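Local coordinates for malonyl acyl carrier protein transacylase (Streptococcus pneumoniae, PDB 3IM8) that probably transfers the malonyl group from malonyl-CoA to holo-acyl carrier protein, supplying malonyl-ACP for fatty acid synthesis, at residues A[197-202]-A[250-255]; A[228-233]-A[244-249]. All coordinates share one frame; numbering follows the deposited sequence.

How the interactions relate
From the N terminus, the chain passes strand 188-191 and enters the loop at 197-202, which meets 250-255 after 47 intervening residues; interaction 1 thus closes a long loop containing helices 204-215 and 240-247. Within it lies interaction 2, a much shorter closure that folds the 228-233 loop back on 244-249, so the two are nested. Residues 244-249 run directly into 250-255, and the contacts touch: His199 N is 2.9 Å from Val248 O, a probable hydrogen bond, and Glu250 OE1 packs on Thr230 CG2 at 3.6 Å. Together they tie helix 240-247 and the strand 252-253 to the loop carrying the predicted active-site histidine.

Interaction 1: A[197-202]-A[250-255]; sequences PFHTSL and EPVRFY. With ACT (acetate ion), chain B.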
loop_
_atom_site.group_PDB
_atom_site.type_symbol
_atom_site.label_atom_id
_atom_site.label_comp_id
_atom_site.label_asym_id
_atom_site.label_seq_id
_atom_site.Cartn_x
_atom_site.Cartn_y
_atom_site.Cartn_z
ATOM N N PRO A 197 -1.660 3.266 14.329
ATOM C CA PRO A 197 -2.632 2.204 14.040
ATOM C C PRO A 197 -3.555 2.588 12.840
ATOM O O PRO A 197 -4.709 2.842 13.039
ATOM C CB PRO A 197 -3.405 2.071 15.369
ATOM C CG PRO A 197 -3.357 3.469 16.007
ATOM C CD PRO A 197 -2.152 4.201 15.376
ATOM N N PHE A 198 -2.987 2.627 11.625
ATOM C CA PHE A 198 -3.662 2.967 10.373
ATOM C C PHE A 198 -4.709 1.883 10.057
ATOM O O PHE A 198 -4.557 0.708 10.471
ATOM C CB PHE A 198 -2.627 3.015 9.233
ATOM C CG PHE A 198 -1.602 4.120 9.347
ATOM C CD1 PHE A 198 -0.466 4.078 8.566
ATOM C CD2 PHE A 198 -1.793 5.218 10.178
ATOM C CE1 PHE A 198 0.489 5.116 8.595
ATOM C CE2 PHE A 198 -0.851 6.257 10.235
ATOM C CZ PHE A 198 0.304 6.203 9.438
ATOM N N HIS A 199 -5.756 2.251 9.320
ATOM C CA HIS A 199 -6.811 1.300 8.853
ATOM C C HIS A 199 -7.719 0.798 10.010
ATOM O O HIS A 199 -8.255 -0.318 9.974
ATOM C CB HIS A 199 -6.250 0.169 7.958
ATOM C CG HIS A 199 -5.268 0.641 6.925
ATOM N ND1 HIS A 199 -5.652 1.316 5.784
ATOM C CD2 HIS A 199 -3.916 0.557 6.876
ATOM C CE1 HIS A 199 -4.579 1.636 5.079
ATOM N NE2 HIS A 199 -3.511 1.180 5.716
ATOM N N THR A 200 -7.927 1.709 10.990
ATOM C CA THR A 200 -8.886 1.583 12.105
ATOM C C THR A 200 -9.635 2.944 12.261
ATOM O O THR A 200 -9.200 3.973 11.707
ATOM C CB THR A 200 -8.158 1.215 13.445
ATOM O OG1 THR A 200 -7.497 2.365 14.003
ATOM C CG2 THR A 200 -7.137 0.053 13.251
ATOM N N SER A 201 -10.748 2.951 13.006
ATOM C CA SER A 201 -11.477 4.222 13.300
ATOM C C SER A 201 -10.645 5.333 13.925
ATOM O O SER A 201 -11.018 6.512 13.850
ATOM C CB SER A 201 -12.656 3.962 14.216
ATOM O OG SER A 201 -12.941 2.580 14.159
ATOM N N LEU A 202 -9.519 4.979 14.537
ATOM C CA LEU A 202 -8.629 6.022 15.091
ATOM C C LEU A 202 -8.277 7.012 14.014
ATOM O O LEU A 202 -7.981 8.175 14.296
ATOM C CB LEU A 202 -7.380 5.430 15.737
ATOM C CG LEU A 202 -7.776 4.560 16.935
ATOM C CD1 LEU A 202 -6.733 3.509 17.253
ATOM C CD2 LEU A 202 -8.144 5.428 18.165
ATOM N N GLU A 250 -10.375 1.934 7.329
ATOM C CA GLU A 250 -10.955 0.562 7.234
ATOM C C GLU A 250 -9.904 -0.510 6.835
ATOM O O GLU A 250 -8.828 -0.155 6.322
ATOM C CB GLU A 250 -12.146 0.573 6.266
ATOM C CG GLU A 250 -13.305 1.356 6.828
ATOM C CD GLU A 250 -14.551 1.310 5.982
ATOM O OE1 GLU A 250 -14.814 0.300 5.299
ATOM O OE2 GLU A 250 -15.279 2.304 6.030
ATOM N N PRO A 251 -10.187 -1.814 7.076
ATOM C CA PRO A 251 -9.187 -2.870 6.773
ATOM C C PRO A 251 -8.756 -2.878 5.290
ATOM O O PRO A 251 -9.560 -2.674 4.414
ATOM C CB PRO A 251 -9.896 -4.171 7.157
ATOM C CG PRO A 251 -11.010 -3.761 8.090
ATOM C CD PRO A 251 -11.398 -2.372 7.733
ATOM N N VAL A 252 -7.466 -3.064 5.041
ATOM C CA VAL A 252 -6.945 -3.446 3.712
ATOM C C VAL A 252 -7.048 -4.970 3.453
ATOM O O VAL A 252 -6.491 -5.804 4.153
ATOM C CB VAL A 252 -5.509 -2.952 3.535
ATOM C CG1 VAL A 252 -4.916 -3.432 2.192
ATOM C CG2 VAL A 252 -5.442 -1.428 3.627
ATOM N N ARG A 253 -7.796 -5.326 2.433
ATOM C CA ARG A 253 -8.168 -6.720 2.224
ATOM C C ARG A 253 -7.377 -7.219 1.027
ATOM O O ARG A 253 -7.879 -7.248 -0.118
ATOM C CB ARG A 253 -9.690 -6.870 2.047
ATOM C CG ARG A 253 -10.462 -6.516 3.285
ATOM C CD ARG A 253 -11.992 -6.697 3.090
ATOM N NE ARG A 253 -12.711 -6.418 4.344
ATOM C CZ ARG A 253 -12.915 -7.299 5.347
ATOM N NH1 ARG A 253 -12.478 -8.568 5.280
ATOM N NH2 ARG A 253 -13.560 -6.901 6.442
ATOM N N PHE A 254 -6.113 -7.574 1.297
ATOM C CA PHE A 254 -5.195 -7.919 0.215
ATOM C C PHE A 254 -5.528 -9.277 -0.431
ATOM O O PHE A 254 -5.670 -9.336 -1.645
ATOM C CB PHE A 254 -3.708 -7.846 0.656
ATOM C CG PHE A 254 -2.728 -8.043 -0.493
ATOM C CD1 PHE A 254 -2.032 -9.247 -0.629
ATOM C CD2 PHE A 254 -2.529 -7.024 -1.444
ATOM C CE1 PHE A 254 -1.141 -9.442 -1.656
ATOM C CE2 PHE A 254 -1.655 -7.201 -2.532
ATOM C CZ PHE A 254 -0.941 -8.422 -2.639
ATOM N N TYR A 255 -5.672 -10.348 0.359
ATOM C CA TYR A 255 -5.832 -11.686 -0.263
ATOM C C TYR A 255 -7.126 -11.819 -1.033
ATOM O O TYR A 255 -7.164 -12.466 -2.074
ATOM C CB TYR A 255 -5.612 -12.855 0.714
ATOM C CG TYR A 255 -6.554 -12.971 1.905
ATOM C CD1 TYR A 255 -6.138 -12.583 3.185
ATOM C CD2 TYR A 255 -7.841 -13.520 1.759
ATOM C CE1 TYR A 255 -6.973 -12.714 4.293
ATOM C CE2 TYR A 255 -8.688 -13.656 2.853
ATOM C CZ TYR A 255 -8.242 -13.253 4.118
ATOM O OH TYR A 255 -9.055 -13.377 5.197
HETATM C C ACT B . -0.156 3.085 4.988
HETATM O O ACT B . -1.272 2.559 5.368
HETATM O OXT ACT B . -0.098 4.114 4.117
HETATM C CH3 ACT B . 1.006 2.373 5.656
#
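His199 sets CG beside its own backbone N, with chi1 at -44°, and Val252 places CG1 anti to its backbone N, chi1 176°, which leaves CG2 to reach the imidazole. That methyl sits over one face of the ring, 18° off the normal, in a CH-pi contact with Val252 CG2 3.6 Å from the His199 ring centroid. It lies shifted toward the rim, closest to ND1 and CE1. The carbonyl of Glu250 comes in at the ring edge, near its plane, with Glu250 O 3.5 Å from His199 ND1; the same oxygen, Glu250 O, is 3.1 Å from His199 CB. ND1 is taken up by Gln247 O, so face, edge and one nitrogen all limit how the imidazole can rotate. The second ring nitrogen, NE2, gives a bent hydrogen bond to the acetate, His199 NE2 to acetate O being 2.7 Å. The acetate, probably from the crystallisation liquor, also bonds Ser90 OG and Arg115 NH1, and acetate CH3 lies 3.7 Å from Phe198 CD1, in the plane of that ring at its edge. Within the same loop, Thr200 OG1 donates to Pro197 O over 3.0 Å. The Glu250 side chain leaves its CA pointing away from the histidine loop, and its carboxylate bridges to Arg246. With the predicted active-site residues Ser90 and His199 side by side, this is consistent with the Ser-His active site of FabD-type malonyltransferases.

Interaction 2: A[228-233]-A[244-249]; sequences GNTEAA and LTRQVK
The side-chain amide of Gln247, which meets Asn229 and Thr230 across the contact, is gripped at both ends: NE2 donates a hydrogen bond to Ser90 O and OE1 accepts one from Arg115 NH2, which fixes the amide beside the backbone of Ser90, the predicted active-site serine. The contact joins the 228-233 loop to the C-terminal part of helix 240-247 in what is, as in other FabD enzymes, the alpha/beta-hydrolase-like part of the acyltransferase fold. Gln247 crosses the Asn229 side chain obliquely, their amide planes 22° apart. At the more open end of the contact, Arg246 NH2 faces the carboxylate of Glu231 almost evenly, 3.7 Å from Glu231 OE1 and 3.8 Å from Glu231 OE2, a long salt bridge. Glu231 CD comes in at the guanidinium edge, and the two flat groups stand 87° apart, so the carboxylate is turned crosswise rather than paired side by side. A bend at chi3 of Arg246 (-67°) swings the guanidinium over toward the loop. There Thr230 CG2 covers one of its faces, 3.8 Å from Arg246 NH1, while that same nitrogen reaches Glu250 in a salt bridge; two carboxylates therefore share one cation. The loop itself is drawn closed by Gly228 N to Ala233 O at 2.8 Å. Between the charged end and the amides, Thr230 OG1 lies against the root of the Gln247 side chain, 3.3 Å from Gln247 CA and 3.5 Å from Gln247 CB.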
loop_
_atom_site.group_PDB
_atom_site.type_symbol
_atom_site.label_atom_id
_atom_site.label_comp_id
_atom_site.label_asym_id
_atom_site.label_seq_id
_atom_site.Cartn_x
_atom_site.Cartn_y
_atom_site.Cartn_z
ATOM N N GLY A 228 -9.804 -2.414 -5.518
ATOM C CA GLY A 228 -9.582 -1.566 -4.348
ATOM C C GLY A 228 -9.369 -2.306 -3.045
ATOM O O GLY A 228 -9.901 -3.387 -2.826
ATOM N N ASN A 229 -8.592 -1.700 -2.156
ATOM C CA ASN A 229 -8.245 -2.272 -0.852
ATOM C C ASN A 229 -9.453 -2.506 0.057
ATOM O O ASN A 229 -9.554 -3.525 0.775
ATOM C CB ASN A 229 -7.274 -1.306 -0.139
ATOM C CG ASN A 229 -5.834 -1.373 -0.676
ATOM O OD1 ASN A 229 -5.435 -2.259 -1.493
ATOM N ND2 ASN A 229 -5.043 -0.461 -0.198
ATOM N N THR A 230 -10.369 -1.539 0.018
ATOM C CA THR A 230 -11.453 -1.460 1.008
ATOM C C THR A 230 -12.517 -2.524 0.726
ATOM O O THR A 230 -12.821 -3.371 1.613
ATOM C CB THR A 230 -12.041 -0.021 1.084
ATOM O OG1 THR A 230 -10.978 0.911 1.273
ATOM C CG2 THR A 230 -13.049 0.090 2.192
ATOM N N GLU A 231 -12.999 -2.533 -0.525
ATOM C CA GLU A 231 -14.096 -3.420 -0.901
ATOM C C GLU A 231 -13.621 -4.719 -1.531
ATOM O O GLU A 231 -14.414 -5.622 -1.725
ATOM C CB GLU A 231 -15.036 -2.725 -1.882
ATOM C CG GLU A 231 -15.669 -1.431 -1.351
ATOM C CD GLU A 231 -16.885 -1.663 -0.446
ATOM O OE1 GLU A 231 -16.763 -2.131 0.718
ATOM O OE2 GLU A 231 -17.996 -1.326 -0.912
ATOM N N ALA A 232 -12.315 -4.824 -1.801
ATOM C CA ALA A 232 -11.739 -5.956 -2.548
ATOM C C ALA A 232 -12.596 -6.180 -3.797
ATOM O O ALA A 232 -13.064 -7.278 -4.037
ATOM C CB ALA A 232 -11.659 -7.187 -1.694
ATOM N N ALA A 233 -12.796 -5.116 -4.582
ATOM C CA ALA A 233 -13.610 -5.192 -5.794
ATOM C C ALA A 233 -13.060 -4.196 -6.797
ATOM O O ALA A 233 -12.307 -3.284 -6.416
ATOM C CB ALA A 233 -15.075 -4.864 -5.449
ATOM N N LEU A 244 -11.410 6.167 -1.095
ATOM C CA LEU A 244 -10.118 6.570 -0.565
ATOM C C LEU A 244 -10.288 7.213 0.817
ATOM O O LEU A 244 -9.460 7.036 1.715
ATOM C CB LEU A 244 -9.416 7.501 -1.536
ATOM C CG LEU A 244 -9.008 6.783 -2.818
ATOM C CD1 LEU A 244 -8.554 7.811 -3.763
ATOM C CD2 LEU A 244 -7.939 5.691 -2.582
ATOM N N THR A 245 -11.384 7.945 0.971
ATOM C CA THR A 245 -11.791 8.443 2.255
ATOM C C THR A 245 -11.878 7.349 3.304
ATOM O O THR A 245 -11.294 7.496 4.347
ATOM C CB THR A 245 -13.088 9.214 2.142
ATOM O OG1 THR A 245 -12.802 10.424 1.451
ATOM C CG2 THR A 245 -13.666 9.520 3.539
ATOM N N ARG A 246 -12.578 6.250 3.016
ATOM C CA ARG A 246 -12.702 5.114 3.965
ATOM C C ARG A 246 -11.432 4.274 4.098
ATOM O O ARG A 246 -11.161 3.723 5.166
ATOM C CB ARG A 246 -13.897 4.236 3.624
ATOM C CG ARG A 246 -15.238 5.011 3.771
ATOM C CD ARG A 246 -16.423 4.073 3.829
ATOM N NE ARG A 246 -16.611 3.378 2.565
ATOM C CZ ARG A 246 -16.617 2.054 2.399
ATOM N NH1 ARG A 246 -16.422 1.213 3.396
ATOM N NH2 ARG A 246 -16.824 1.561 1.199
ATOM N N GLN A 247 -10.670 4.170 3.009
ATOM C CA GLN A 247 -9.480 3.324 2.995
ATOM C C GLN A 247 -8.545 3.536 4.194
ATOM O O GLN A 247 -8.020 2.545 4.716
ATOM C CB GLN A 247 -8.698 3.473 1.684
ATOM C CG GLN A 247 -7.534 2.526 1.515
ATOM C CD GLN A 247 -6.302 3.261 0.934
ATOM O OE1 GLN A 247 -5.989 4.401 1.332
ATOM N NE2 GLN A 247 -5.614 2.617 -0.007
ATOM N N VAL A 248 -8.347 4.789 4.615
ATOM C CA VAL A 248 -7.398 5.142 5.712
ATOM C C VAL A 248 -7.894 4.669 7.098
ATOM O O VAL A 248 -7.115 4.442 8.026
ATOM C CB VAL A 248 -6.912 6.668 5.676
ATOM C CG1 VAL A 248 -6.165 7.005 4.389
ATOM C CG2 VAL A 248 -8.063 7.654 5.865
ATOM N N LYS A 249 -9.202 4.434 7.202
ATOM C CA LYS A 249 -9.807 4.052 8.474
ATOM C C LYS A 249 -10.486 2.681 8.436
ATOM O O LYS A 249 -11.132 2.309 9.400
ATOM C CB LYS A 249 -10.798 5.159 8.940
ATOM C CG LYS A 249 -12.067 5.240 8.046
ATOM C CD LYS A 249 -13.095 6.262 8.531
ATOM C CE LYS A 249 -13.864 6.755 7.331
ATOM N NZ LYS A 249 -15.122 7.355 7.768
#